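Local coordinates for iron binding protein FbpA (Mannheimia haemolytica, PDB 1Q35) that binds ferric ion and, as a periplasmic solute-binding protein, probably hands it on for uptake into the cell, at residues L56-S61 with N140-S145; T99-V104 with I194-Y199; K132-S137 with R179-A184; V144-A149 with G226-I231. One frame throughout, in Å; residues are numbered along the deposited sequence.

Contact 1 (L56-S61 with N140-S145)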
loop_
_atom_site.group_PDB
_atom_site.type_symbol
_atom_site.label_atom_id
_atom_site.label_comp_id
_atom_site.label_asym_id
_atom_site.label_seq_id
_atom_site.Cartn_x
_atom_site.Cartn_y
_atom_site.Cartn_z
ATOM N N LEU A 56 11.041 5.604 2.890
ATOM C CA LEU A 56 10.367 4.651 2.004
ATOM C C LEU A 56 8.991 4.327 2.561
ATOM O O LEU A 56 8.872 3.741 3.631
ATOM C CB LEU A 56 11.183 3.364 1.861
ATOM C CG LEU A 56 12.517 3.511 1.122
ATOM C CD1 LEU A 56 13.330 2.245 1.242
ATOM C CD2 LEU A 56 12.297 3.850 -0.338
ATOM N N THR A 57 7.964 4.731 1.822
ATOM C CA THR A 57 6.578 4.683 2.276
ATOM C C THR A 57 5.776 3.574 1.596
ATOM O O THR A 57 6.188 3.027 0.568
ATOM C CB THR A 57 5.920 6.034 1.975
ATOM O OG1 THR A 57 6.105 6.346 0.588
ATOM C CG2 THR A 57 6.620 7.162 2.725
ATOM N N VAL A 58 4.615 3.276 2.175
ATOM C CA VAL A 58 3.702 2.266 1.637
ATOM C C VAL A 58 2.297 2.813 1.418
ATOM O O VAL A 58 1.366 2.046 1.168
ATOM C CB VAL A 58 3.614 1.020 2.565
ATOM C CG1 VAL A 58 4.956 0.322 2.639
ATOM C CG2 VAL A 58 3.124 1.392 3.953
ATOM N N ASP A 59 2.130 4.129 1.510
ATOM C CA ASP A 59 0.804 4.733 1.477
ATOM C C ASP A 59 0.912 6.193 1.029
ATOM O O ASP A 59 1.742 6.943 1.547
ATOM C CB ASP A 59 0.185 4.605 2.874
ATOM C CG ASP A 59 -1.057 5.441 3.059
ATOM O OD1 ASP A 59 -1.932 5.453 2.156
ATOM O OD2 ASP A 59 -1.230 6.113 4.100
ATOM N N ILE A 60 0.076 6.594 0.077
ATOM C CA ILE A 60 0.040 7.984 -0.375
ATOM C C ILE A 60 -0.305 8.935 0.762
ATOM O O ILE A 60 0.208 10.052 0.803
ATOM C CB ILE A 60 -0.950 8.173 -1.553
ATOM C CG1 ILE A 60 -0.906 9.616 -2.073
ATOM C CG2 ILE A 60 -2.387 7.819 -1.151
ATOM C CD1 ILE A 60 0.405 10.012 -2.712
ATOM N N SER A 61 -1.158 8.517 1.690
ATOM C CA SER A 61 -1.540 9.420 2.762
ATOM C C SER A 61 -0.362 9.740 3.685
ATOM O O SER A 61 -0.223 10.878 4.124
ATOM C CB SER A 61 -2.744 8.888 3.523
ATOM O OG SER A 61 -3.855 8.792 2.647
ATOM N N ASN A 140 -5.703 0.824 10.361
ATOM C CA ASN A 140 -4.542 0.593 9.526
ATOM C C ASN A 140 -4.627 1.465 8.279
ATOM O O ASN A 140 -5.682 1.567 7.665
ATOM C CB ASN A 140 -4.426 -0.867 9.126
ATOM C CG ASN A 140 -3.250 -1.105 8.246
ATOM O OD1 ASN A 140 -2.117 -1.235 8.720
ATOM N ND2 ASN A 140 -3.486 -1.094 6.955
ATOM N N SER A 141 -3.515 2.079 7.898
ATOM C CA SER A 141 -3.552 3.091 6.839
ATOM C C SER A 141 -3.925 2.554 5.469
ATOM O O SER A 141 -4.465 3.287 4.660
ATOM C CB SER A 141 -2.240 3.869 6.765
ATOM O OG SER A 141 -1.178 3.047 6.346
ATOM N N TYR A 142 -3.655 1.284 5.176
ATOM C CA TYR A 142 -4.165 0.714 3.929
ATOM C C TYR A 142 -5.694 0.776 3.890
ATOM O O TYR A 142 -6.281 1.065 2.851
ATOM C CB TYR A 142 -3.731 -0.737 3.739
ATOM C CG TYR A 142 -2.250 -1.002 3.612
ATOM C CD1 TYR A 142 -1.393 -0.120 2.955
ATOM C CD2 TYR A 142 -1.708 -2.177 4.124
ATOM C CE1 TYR A 142 -0.043 -0.398 2.832
ATOM C CE2 TYR A 142 -0.357 -2.467 3.992
ATOM C CZ TYR A 142 0.468 -1.566 3.347
ATOM O OH TYR A 142 1.808 -1.806 3.184
ATOM N N ASN A 143 -6.339 0.473 5.011
ATOM C CA ASN A 143 -7.788 0.589 5.111
ATOM C C ASN A 143 -8.254 2.040 5.105
ATOM O O ASN A 143 -9.175 2.388 4.387
ATOM C CB ASN A 143 -8.311 -0.111 6.369
ATOM C CG ASN A 143 -8.289 -1.621 6.260
ATOM O OD1 ASN A 143 -8.313 -2.191 5.159
ATOM N ND2 ASN A 143 -8.248 -2.284 7.411
ATOM N N VAL A 144 -7.625 2.893 5.902
ATOM C CA VAL A 144 -8.072 4.275 6.004
ATOM C C VAL A 144 -7.968 4.962 4.636
ATOM O O VAL A 144 -8.854 5.713 4.270
ATOM C CB VAL A 144 -7.327 5.058 7.115
ATOM C CG1 VAL A 144 -7.826 6.495 7.188
ATOM C CG2 VAL A 144 -7.517 4.376 8.474
ATOM N N SER A 145 -6.910 4.698 3.872
ATOM C CA SER A 145 -6.791 5.313 2.548
ATOM C C SER A 145 -7.849 4.793 1.569
ATOM O O SER A 145 -8.334 5.543 0.734
ATOM C CB SER A 145 -5.376 5.167 1.995
ATOM O OG SER A 145 -4.506 6.038 2.700
#
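Asp59 and Ser145 join two helix beginnings in this periplasmic binding protein fold: Asp59 is the N-cap of helix 60-68, and Ser145 sits one turn into helix 141-168. Followed outward, Asp59 CB leads towards the start of helix 141-168, and CG swings anti to the backbone N (chi1 168°), which carries the carboxylate to the opposing helix. OD1 accepts from Ser145 OG at 2.7 Å, on its syn side and close to the carboxylate plane. The capping bond from Ser61 N reaches the same oxygen from above that plane, and Asn230 adds another, so three donors converge on OD1. OD2 has Ser141 as a loose neighbour and accepts from Arg62 N. Ser145 OG, having given its proton to Asp59, accepts from Ser61 OG at 2.8 Å, making a short hydrogen-bonded chain Ser61–Ser145–Asp59. Nearer the start of helix 141-168, Tyr142, an iron ligand in another structure of this protein, leans its ring obliquely against Val58. CB and CG2 of Val58 rest by the phenol end, the CB lying 3.4 Å from Tyr142 OH, while Val58 O meets the ring edge in plane, 3.3 Å from Tyr142 CE1.

Contact 2 (T99-V104 with I194-Y199). With FMT (formic acid), chain C.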
loop_
_atom_site.group_PDB
_atom_site.type_symbol
_atom_site.label_atom_id
_atom_site.label_comp_id
_atom_site.label_asym_id
_atom_site.label_seq_id
_atom_site.Cartn_x
_atom_site.Cartn_y
_atom_site.Cartn_z
ATOM N N THR A 99 6.046 1.750 -6.831
ATOM C CA THR A 99 5.153 0.685 -7.292
ATOM C C THR A 99 3.721 1.110 -7.060
ATOM O O THR A 99 3.456 2.025 -6.286
ATOM C CB THR A 99 5.358 -0.619 -6.514
ATOM O OG1 THR A 99 5.030 -0.389 -5.137
ATOM C CG2 THR A 99 6.805 -1.091 -6.538
ATOM N N THR A 100 2.793 0.432 -7.729
ATOM C CA THR A 100 1.396 0.471 -7.321
ATOM C C THR A 100 0.974 -0.905 -6.833
ATOM O O THR A 100 1.603 -1.921 -7.127
ATOM C CB THR A 100 0.430 0.979 -8.419
ATOM O OG1 THR A 100 0.381 0.055 -9.513
ATOM C CG2 THR A 100 0.877 2.319 -8.993
ATOM N N ARG A 101 -0.098 -0.894 -6.056
ATOM C CA ARG A 101 -0.681 -2.091 -5.477
ATOM C C ARG A 101 -2.182 -1.878 -5.434
ATOM O O ARG A 101 -2.653 -0.741 -5.351
ATOM C CB ARG A 101 -0.118 -2.365 -4.077
ATOM C CG ARG A 101 -0.187 -1.200 -3.112
ATOM C CD ARG A 101 1.078 -0.343 -3.055
ATOM N NE ARG A 101 2.257 -1.072 -2.594
ATOM C CZ ARG A 101 2.565 -1.355 -1.317
ATOM N NH1 ARG A 101 3.675 -2.018 -1.064
ATOM N NH2 ARG A 101 1.803 -0.996 -0.296
ATOM N N ALA A 102 -2.929 -2.968 -5.518
ATOM C CA ALA A 102 -4.378 -2.917 -5.438
ATOM C C ALA A 102 -4.830 -3.428 -4.077
ATOM O O ALA A 102 -4.284 -4.414 -3.563
ATOM C CB ALA A 102 -4.998 -3.767 -6.535
ATOM N N ARG A 103 -5.829 -2.781 -3.484
ATOM C CA ARG A 103 -6.450 -3.326 -2.283
ATOM C C ARG A 103 -7.663 -4.122 -2.744
ATOM O O ARG A 103 -8.672 -3.567 -3.172
ATOM C CB ARG A 103 -6.794 -2.234 -1.267
ATOM C CG ARG A 103 -7.072 -2.770 0.125
ATOM C CD ARG A 103 -6.644 -1.820 1.243
ATOM N NE ARG A 103 -6.759 -2.442 2.563
ATOM C CZ ARG A 103 -5.902 -3.336 3.060
ATOM N NH1 ARG A 103 -6.116 -3.868 4.252
ATOM N NH2 ARG A 103 -4.838 -3.712 2.376
ATOM N N VAL A 104 -7.510 -5.439 -2.716
ATOM C CA VAL A 104 -8.441 -6.368 -3.339
ATOM C C VAL A 104 -9.349 -7.041 -2.315
ATOM O O VAL A 104 -9.209 -6.830 -1.111
ATOM C CB VAL A 104 -7.667 -7.432 -4.154
ATOM C CG1 VAL A 104 -6.813 -6.754 -5.221
ATOM C CG2 VAL A 104 -6.797 -8.311 -3.263
ATOM N N ILE A 194 -10.335 -8.182 2.961
ATOM C CA ILE A 194 -9.724 -7.086 2.219
ATOM C C ILE A 194 -8.225 -7.160 2.468
ATOM O O ILE A 194 -7.795 -7.358 3.597
ATOM C CB ILE A 194 -10.296 -5.737 2.687
ATOM C CG1 ILE A 194 -11.797 -5.660 2.397
ATOM C CG2 ILE A 194 -9.559 -4.598 2.000
ATOM C CD1 ILE A 194 -12.476 -4.434 2.986
ATOM N N GLY A 195 -7.424 -7.016 1.420
ATOM C CA GLY A 195 -5.981 -7.014 1.575
ATOM C C GLY A 195 -5.283 -6.570 0.306
ATOM O O GLY A 195 -5.911 -6.485 -0.743
ATOM N N ASN A 196 -3.986 -6.306 0.383
ATOM C CA ASN A 196 -3.254 -5.846 -0.788
ATOM C C ASN A 196 -2.887 -7.018 -1.701
ATOM O O ASN A 196 -2.597 -8.134 -1.246
ATOM C CB ASN A 196 -2.000 -5.060 -0.393
ATOM C CG ASN A 196 -2.314 -3.664 0.118
ATOM O OD1 ASN A 196 -3.411 -3.144 -0.081
ATOM N ND2 ASN A 196 -1.337 -3.051 0.773
ATOM N N SER A 197 -2.886 -6.737 -2.997
ATOM C CA SER A 197 -2.728 -7.732 -4.047
ATOM C C SER A 197 -1.407 -8.492 -3.977
ATOM O O SER A 197 -1.374 -9.708 -4.122
ATOM C CB SER A 197 -2.845 -7.048 -5.410
ATOM O OG SER A 197 -1.948 -5.943 -5.518
ATOM N N TYR A 198 -0.315 -7.773 -3.768
ATOM C CA TYR A 198 1.016 -8.380 -3.829
ATOM C C TYR A 198 1.190 -9.476 -2.777
ATOM O O TYR A 198 1.950 -10.415 -2.986
ATOM C CB TYR A 198 2.137 -7.320 -3.730
ATOM C CG TYR A 198 2.047 -6.436 -2.515
ATOM C CD1 TYR A 198 1.287 -5.271 -2.547
ATOM C CD2 TYR A 198 2.681 -6.768 -1.328
ATOM C CE1 TYR A 198 1.163 -4.467 -1.447
ATOM C CE2 TYR A 198 2.568 -5.957 -0.206
ATOM C CZ TYR A 198 1.794 -4.807 -0.279
ATOM O OH TYR A 198 1.624 -3.984 0.809
ATOM N N TYR A 199 0.472 -9.378 -1.666
ATOM C CA TYR A 199 0.551 -10.416 -0.640
ATOM C C TYR A 199 0.115 -11.795 -1.148
ATOM O O TYR A 199 0.592 -12.804 -0.645
ATOM C CB TYR A 199 -0.264 -10.037 0.606
ATOM C CG TYR A 199 0.368 -8.936 1.428
ATOM C CD1 TYR A 199 -0.322 -7.759 1.702
ATOM C CD2 TYR A 199 1.653 -9.069 1.938
ATOM C CE1 TYR A 199 0.253 -6.743 2.451
ATOM C CE2 TYR A 199 2.236 -8.054 2.686
ATOM C CZ TYR A 199 1.526 -6.901 2.942
ATOM O OH TYR A 199 2.084 -5.885 3.684
HETATM C C FMT C . 4.670 -3.473 2.516
HETATM O O1 FMT C . 5.957 -3.235 2.714
HETATM O O2 FMT C . 4.224 -3.430 1.384
#
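The iron site of this binding protein takes two neighbouring tyrosines, Tyr198 and Tyr199, from the turn where strand 192-196 gives way to helix 198-205, and here that turn is fastened to strand 96-108. The strands run antiparallel: Val104 and Gly195 form a hydrogen-bonded pair, Val104 N reaching Gly195 O at 2.7 Å, and Arg103 faces Asn196 in a non-hydrogen-bonded pair. Past the last bridge, Ser197 binds Ala102 through both OG and N. Its OG, set between the backbone N and the carbonyl carbon (chi1 53°), accepts from Ala102 N at 3.1 Å, while Ser197 N donates to Ala102 O almost along the C=O axis.

Arg101 bends at chi2 and chi3 and brings its guanidinium against Tyr198, whose CE1 lies over one face, 3.4 Å above its centre; the two planes are 34° apart. Arg101 NH1 holds formate O2 at 2.9 Å and also forms a salt bridge with Glu268; Tyr198 OH bonds weakly to O2. The formate, probably from the crystallisation liquor, lies beside the iron-binding tyrosines, with no metal bound, and also accepts from Arg10 NE. Tyr198 OH accepts from Asn196 ND2 at 3.1 Å, nearly in the amide plane, which should help fix the phenol's position. Asn196 OD1 takes a weak bond from Arg103 NH2, whose stronger partner is Asp178, by a salt bridge.

Beyond these segments, strand 228-236 pairs with strand 96-108, and Tyr142 of helix 141-168 packs against Arg101, Arg103, Asn196 and Tyr198.

Contact 3 (K132-S137 with R179-A184). With FMT (formic acid), chain D.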
loop_
_atom_site.group_PDB
_atom_site.type_symbol
_atom_site.label_atom_id
_atom_site.label_comp_id
_atom_site.label_asym_id
_atom_site.label_seq_id
_atom_site.Cartn_x
_atom_site.Cartn_y
_atom_site.Cartn_z
ATOM N N LYS A 132 -19.258 -13.139 7.812
ATOM C CA LYS A 132 -18.432 -13.735 6.758
ATOM C C LYS A 132 -17.199 -12.919 6.362
ATOM O O LYS A 132 -16.430 -13.378 5.532
ATOM C CB LYS A 132 -19.283 -14.002 5.506
ATOM C CG LYS A 132 -20.308 -15.125 5.664
ATOM C CD LYS A 132 -21.065 -15.379 4.363
ATOM C CE LYS A 132 -21.856 -16.689 4.388
ATOM N NZ LYS A 132 -22.786 -16.798 5.549
ATOM N N VAL A 133 -16.988 -11.748 6.958
ATOM C CA VAL A 133 -15.939 -10.837 6.491
ATOM C C VAL A 133 -14.818 -10.684 7.523
ATOM O O VAL A 133 -15.078 -10.560 8.711
ATOM C CB VAL A 133 -16.530 -9.459 6.140
ATOM C CG1 VAL A 133 -15.465 -8.558 5.506
ATOM C CG2 VAL A 133 -17.741 -9.620 5.214
ATOM N N CYS A 134 -13.572 -10.702 7.055
ATOM C CA CYS A 134 -12.400 -10.436 7.893
ATOM C C CYS A 134 -11.642 -9.227 7.345
ATOM O O CYS A 134 -11.367 -9.150 6.149
ATOM C CB CYS A 134 -11.380 -11.587 7.798
ATOM S SG CYS A 134 -11.512 -13.066 8.823
ATOM N N VAL A 135 -11.300 -8.293 8.221
ATOM C CA VAL A 135 -10.437 -7.177 7.860
ATOM C C VAL A 135 -9.538 -6.860 9.049
ATOM O O VAL A 135 -9.956 -6.966 10.209
ATOM C CB VAL A 135 -11.224 -5.953 7.375
ATOM C CG1 VAL A 135 -11.977 -5.321 8.499
ATOM C CG2 VAL A 135 -10.294 -4.946 6.696
ATOM N N ARG A 136 -8.296 -6.486 8.765
ATOM C CA ARG A 136 -7.401 -5.994 9.807
ATOM C C ARG A 136 -7.936 -4.681 10.378
ATOM O O ARG A 136 -8.919 -4.131 9.885
ATOM C CB ARG A 136 -5.991 -5.797 9.261
ATOM C CG ARG A 136 -5.840 -4.558 8.394
ATOM C CD ARG A 136 -4.552 -4.497 7.637
ATOM N NE ARG A 136 -3.392 -4.411 8.518
ATOM C CZ ARG A 136 -2.147 -4.507 8.097
ATOM N NH1 ARG A 136 -1.896 -4.726 6.811
ATOM N NH2 ARG A 136 -1.151 -4.401 8.966
ATOM N N SER A 137 -7.291 -4.192 11.427
ATOM C CA SER A 137 -7.696 -2.945 12.070
ATOM C C SER A 137 -8.182 -1.897 11.073
ATOM O O SER A 137 -7.505 -1.595 10.093
ATOM C CB SER A 137 -6.536 -2.359 12.866
ATOM O OG SER A 137 -6.895 -1.095 13.406
ATOM N N ARG A 179 -2.142 -10.789 5.220
ATOM C CA ARG A 179 -1.964 -12.232 5.004
ATOM C C ARG A 179 -2.749 -13.050 6.023
ATOM O O ARG A 179 -3.310 -14.093 5.688
ATOM C CB ARG A 179 -0.490 -12.622 5.040
ATOM C CG ARG A 179 0.311 -12.069 3.867
ATOM C CD ARG A 179 1.807 -12.171 4.051
ATOM N NE ARG A 179 2.254 -11.358 5.180
ATOM C CZ ARG A 179 3.444 -11.452 5.762
ATOM N NH1 ARG A 179 4.347 -12.319 5.328
ATOM N NH2 ARG A 179 3.728 -10.671 6.793
ATOM N N ASP A 180 -2.810 -12.564 7.257
ATOM C CA ASP A 180 -3.523 -13.260 8.318
ATOM C C ASP A 180 -5.005 -13.442 7.998
ATOM O O ASP A 180 -5.605 -14.436 8.405
ATOM C CB ASP A 180 -3.426 -12.497 9.644
ATOM C CG ASP A 180 -2.062 -12.589 10.282
ATOM O OD1 ASP A 180 -1.423 -13.655 10.195
ATOM O OD2 ASP A 180 -1.558 -11.637 10.909
ATOM N N GLN A 181 -5.608 -12.499 7.275
ATOM C CA GLN A 181 -7.020 -12.636 6.926
ATOM C C GLN A 181 -7.224 -13.774 5.938
ATOM O O GLN A 181 -8.257 -14.446 5.966
ATOM C CB GLN A 181 -7.622 -11.352 6.340
ATOM C CG GLN A 181 -7.213 -10.047 6.997
ATOM C CD GLN A 181 -7.435 -10.038 8.493
ATOM O OE1 GLN A 181 -8.513 -10.376 8.965
ATOM N NE2 GLN A 181 -6.416 -9.632 9.238
ATOM N N VAL A 182 -6.257 -13.973 5.049
ATOM C CA VAL A 182 -6.319 -15.067 4.081
ATOM C C VAL A 182 -6.065 -16.421 4.767
ATOM O O VAL A 182 -6.678 -17.426 4.411
ATOM C CB VAL A 182 -5.380 -14.820 2.880
ATOM C CG1 VAL A 182 -5.487 -15.960 1.882
ATOM C CG2 VAL A 182 -5.733 -13.476 2.215
ATOM N N LYS A 183 -5.196 -16.454 5.773
ATOM C CA LYS A 183 -5.074 -17.638 6.620
ATOM C C LYS A 183 -6.426 -17.978 7.239
ATOM O O LYS A 183 -6.808 -19.146 7.305
ATOM C CB LYS A 183 -4.038 -17.402 7.721
ATOM C CG LYS A 183 -3.749 -18.623 8.593
ATOM C CD LYS A 183 -2.771 -18.294 9.708
ATOM C CE LYS A 183 -2.246 -19.548 10.393
ATOM N NZ LYS A 183 -1.581 -19.235 11.690
ATOM N N ALA A 184 -7.153 -16.959 7.682
ATOM C CA ALA A 184 -8.457 -17.163 8.294
ATOM C C ALA A 184 -9.470 -17.697 7.282
ATOM O O ALA A 184 -10.322 -18.498 7.641
ATOM C CB ALA A 184 -8.954 -15.877 8.933
HETATM C C FMT D . 0.788 -8.268 5.899
HETATM O O1 FMT D . -0.057 -7.279 6.126
HETATM O O2 FMT D . 0.366 -9.417 5.910
HETATM O O HOH W 1 -9.357 -9.873 11.523
#
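Residues 132-137 run as a short strand at 133-134 that passes into loop, and helix 179-184 draws nearest to it at Cys134 and Gln181, whose CA atoms are 5.9 Å apart. The contact packs helix 178-187 against this strand at a disulfide. No direct hydrogen bond joins the two segments.

Gln181 carries most of the contact. Its chain bends at chi2 (-53°), which folds the amide back against the loop. OE1 touches Cys134 CB at 3.3 Å, and CD lies 3.7 Å from Arg136 N. A water lies between Gln181 OE1 (2.7 Å) and Val135 O (3.2 Å) and can link them, though it has more acceptors in reach than protons. Outside the contact, NE2 donates to the backbone oxygens of Gln175 and Gly177, and OE1 accepts from Arg172, so both ends of the amide are engaged.

One turn along the helix, Ala184 CB packs against the Cys134–Cys190 disulfide itself, 3.8 Å from Cys134 SG in one of its two conformers. At the segment's other end a formate O2 accepts from Arg179 N and, at 2.8 Å, from Arg179 NE, each bond almost straight; Asp178 N also donates to the formate. Arg136 NH1 comes within 3.2 Å of O1, putting a second positive charge near the anion, and Arg136 lies near Tyr142 and Tyr199 of the iron site.

Strand 133-134 pairs in parallel with strand 192-196, where Gln181 and Val182 touch Ser193. Helix 141-168 covers Val133, Val135 and Arg136, while Met203 of helix 198-205 packs on Arg179 and Val182.

Contact 4 (V144-A149 with G226-I231)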
loop_
_atom_site.group_PDB
_atom_site.type_symbol
_atom_site.label_atom_id
_atom_site.label_comp_id
_atom_site.label_asym_id
_atom_site.label_seq_id
_atom_site.Cartn_x
_atom_site.Cartn_y
_atom_site.Cartn_z
ATOM N N VAL A 144 -7.625 2.893 5.902
ATOM C CA VAL A 144 -8.072 4.275 6.004
ATOM C C VAL A 144 -7.968 4.962 4.636
ATOM O O VAL A 144 -8.854 5.713 4.270
ATOM C CB VAL A 144 -7.327 5.058 7.115
ATOM C CG1 VAL A 144 -7.826 6.495 7.188
ATOM C CG2 VAL A 144 -7.517 4.376 8.474
ATOM N N SER A 145 -6.910 4.698 3.872
ATOM C CA SER A 145 -6.791 5.313 2.548
ATOM C C SER A 145 -7.849 4.793 1.569
ATOM O O SER A 145 -8.334 5.543 0.734
ATOM C CB SER A 145 -5.376 5.167 1.995
ATOM O OG SER A 145 -4.506 6.038 2.700
ATOM N N LEU A 146 -8.226 3.520 1.674
ATOM C CA LEU A 146 -9.372 3.016 0.926
ATOM C C LEU A 146 -10.643 3.788 1.292
ATOM O O LEU A 146 -11.379 4.238 0.419
ATOM C CB LEU A 146 -9.562 1.519 1.188
ATOM C CG LEU A 146 -10.858 0.886 0.674
ATOM C CD1 LEU A 146 -10.978 0.958 -0.842
ATOM C CD2 LEU A 146 -10.947 -0.555 1.147
ATOM N N PHE A 147 -10.908 3.939 2.585
ATOM C CA PHE A 147 -12.093 4.659 3.037
ATOM C C PHE A 147 -12.048 6.134 2.615
ATOM O O PHE A 147 -13.085 6.736 2.345
ATOM C CB PHE A 147 -12.273 4.542 4.561
ATOM C CG PHE A 147 -12.220 3.125 5.098
ATOM C CD1 PHE A 147 -11.738 2.897 6.373
ATOM C CD2 PHE A 147 -12.650 2.034 4.354
ATOM C CE1 PHE A 147 -11.671 1.615 6.900
ATOM C CE2 PHE A 147 -12.588 0.745 4.877
ATOM C CZ PHE A 147 -12.109 0.540 6.156
ATOM N N ALA A 148 -10.846 6.695 2.549
ATOM C CA ALA A 148 -10.646 8.068 2.106
ATOM C C ALA A 148 -11.064 8.247 0.649
ATOM O O ALA A 148 -11.717 9.227 0.308
ATOM C CB ALA A 148 -9.200 8.469 2.294
ATOM N N ALA A 149 -10.706 7.289 -0.205
ATOM C CA ALA A 149 -11.166 7.310 -1.589
ATOM C C ALA A 149 -12.693 7.239 -1.635
ATOM O O ALA A 149 -13.336 7.942 -2.414
ATOM C CB ALA A 149 -10.561 6.164 -2.381
ATOM N N GLY A 226 -14.240 1.048 -9.619
ATOM C CA GLY A 226 -13.214 0.053 -9.850
ATOM C C GLY A 226 -12.441 -0.359 -8.611
ATOM O O GLY A 226 -12.957 -0.368 -7.496
ATOM N N THR A 227 -11.178 -0.693 -8.821
ATOM C CA THR A 227 -10.302 -1.192 -7.776
ATOM C C THR A 227 -9.433 -0.064 -7.236
ATOM O O THR A 227 -8.826 0.687 -7.997
ATOM C CB THR A 227 -9.423 -2.313 -8.348
ATOM O OG1 THR A 227 -10.216 -3.485 -8.589
ATOM C CG2 THR A 227 -8.356 -2.756 -7.359
ATOM N N HIS A 228 -9.384 0.041 -5.916
ATOM C CA HIS A 228 -8.525 0.987 -5.222
ATOM C C HIS A 228 -7.057 0.646 -5.419
ATOM O O HIS A 228 -6.629 -0.482 -5.177
ATOM C CB HIS A 228 -8.869 0.976 -3.729
ATOM C CG HIS A 228 -7.959 1.796 -2.865
ATOM N ND1 HIS A 228 -8.030 3.172 -2.784
ATOM C CD2 HIS A 228 -6.971 1.422 -2.017
ATOM C CE1 HIS A 228 -7.122 3.607 -1.927
ATOM N NE2 HIS A 228 -6.468 2.566 -1.443
ATOM N N LYS A 229 -6.304 1.641 -5.877
ATOM C CA LYS A 229 -4.856 1.576 -5.998
ATOM C C LYS A 229 -4.186 2.523 -5.020
ATOM O O LYS A 229 -4.673 3.620 -4.748
ATOM C CB LYS A 229 -4.423 1.977 -7.409
ATOM C CG LYS A 229 -4.991 1.135 -8.518
ATOM C CD LYS A 229 -4.509 -0.285 -8.472
ATOM C CE LYS A 229 -3.011 -0.429 -8.687
ATOM N NZ LYS A 229 -2.566 0.173 -9.965
ATOM N N ASN A 230 -3.044 2.096 -4.510
ATOM C CA ASN A 230 -2.193 2.933 -3.674
ATOM C C ASN A 230 -0.736 2.662 -4.101
ATOM O O ASN A 230 -0.491 1.816 -4.961
ATOM C CB ASN A 230 -2.482 2.604 -2.197
ATOM C CG ASN A 230 -2.062 3.702 -1.215
ATOM O OD1 ASN A 230 -1.250 4.582 -1.526
ATOM N ND2 ASN A 230 -2.610 3.631 -0.001
ATOM N N ILE A 231 0.218 3.393 -3.540
ATOM C CA ILE A 231 1.608 3.311 -3.981
ATOM C C ILE A 231 2.571 3.004 -2.859
ATOM O O ILE A 231 2.352 3.406 -1.713
ATOM C CB ILE A 231 2.072 4.650 -4.628
ATOM C CG1 ILE A 231 1.784 5.863 -3.726
ATOM C CG2 ILE A 231 1.445 4.830 -5.991
ATOM C CD1 ILE A 231 2.741 7.023 -3.956
#
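The imidazole of His228 presents one face to helix 144-149, and Leu146 CA sits over it, 3.7 Å above the plane and shifted toward the rim. This is a CH-pi contact, with the CA 3.8 Å from the ring centroid and only 15° off the normal. Two further atoms come in obliquely: Ser145 O, 3.5 Å from His228 CE1, and Ala149 CB, 3.9 Å from His228 ND1. The ring lies against one turn of the helix, from Ser145 to Ala149.

Leu146 adds its side chain near the base of the histidine. CG anti to the backbone N (chi1 170°) takes CD1 there, 3.6 Å from His228 CB and almost as close to His228 CG. His228 also projects anti to its backbone N, which swings the ring from the strand to the helix. Farther along, Asn230 ND2 packs on Ser145 CB at 3.7 Å.

Helix 144-149 crosses strand 228-231 at 128°, the segment axes 9.2 Å apart, so the contact seats the helix on the sheet. Arg103 lies beside His228 on the neighbouring strand 96-108, and Ile297 of helix 294-298 touches both His228 and Ser145.

No hydrogen bond spans these segments: direct contact is van der Waals and CH-pi. Asp59 OD1, bound by both Ser145 OG and Asn230 ND2, links the two indirectly. Asn230 OD1 accepts from Ile60 N as well as from Ile231 N, the latter at 2.8 Å. The amide thereby ties the strand to the helix start at Asp59.

Contacts 1 and 2 bring the iron tyrosines together: contact 1 supplies Tyr142 and contact 2 supplies Tyr198 and Tyr199, with Tyr142 OH 3.2 Å from Tyr198 OH, a probable hydrogen bond. Contact 3 comes near them through Arg136, its side chain about 4 Å from that of Tyr142 at the nearest atoms. Asn143 links contact 1 to both neighbours, through Arg103 NH1 at 2.9 Å from its OD1 and Ser137 O at 2.9 Å from its ND2. Contact 4 shares Val144 and Ser145 with contact 1; its strand pairs with that of contact 2, Arg101 N lying 2.9 Å from Asn230 O. Contacts 3 and 4 do not touch, their centres being about 18 Å apart.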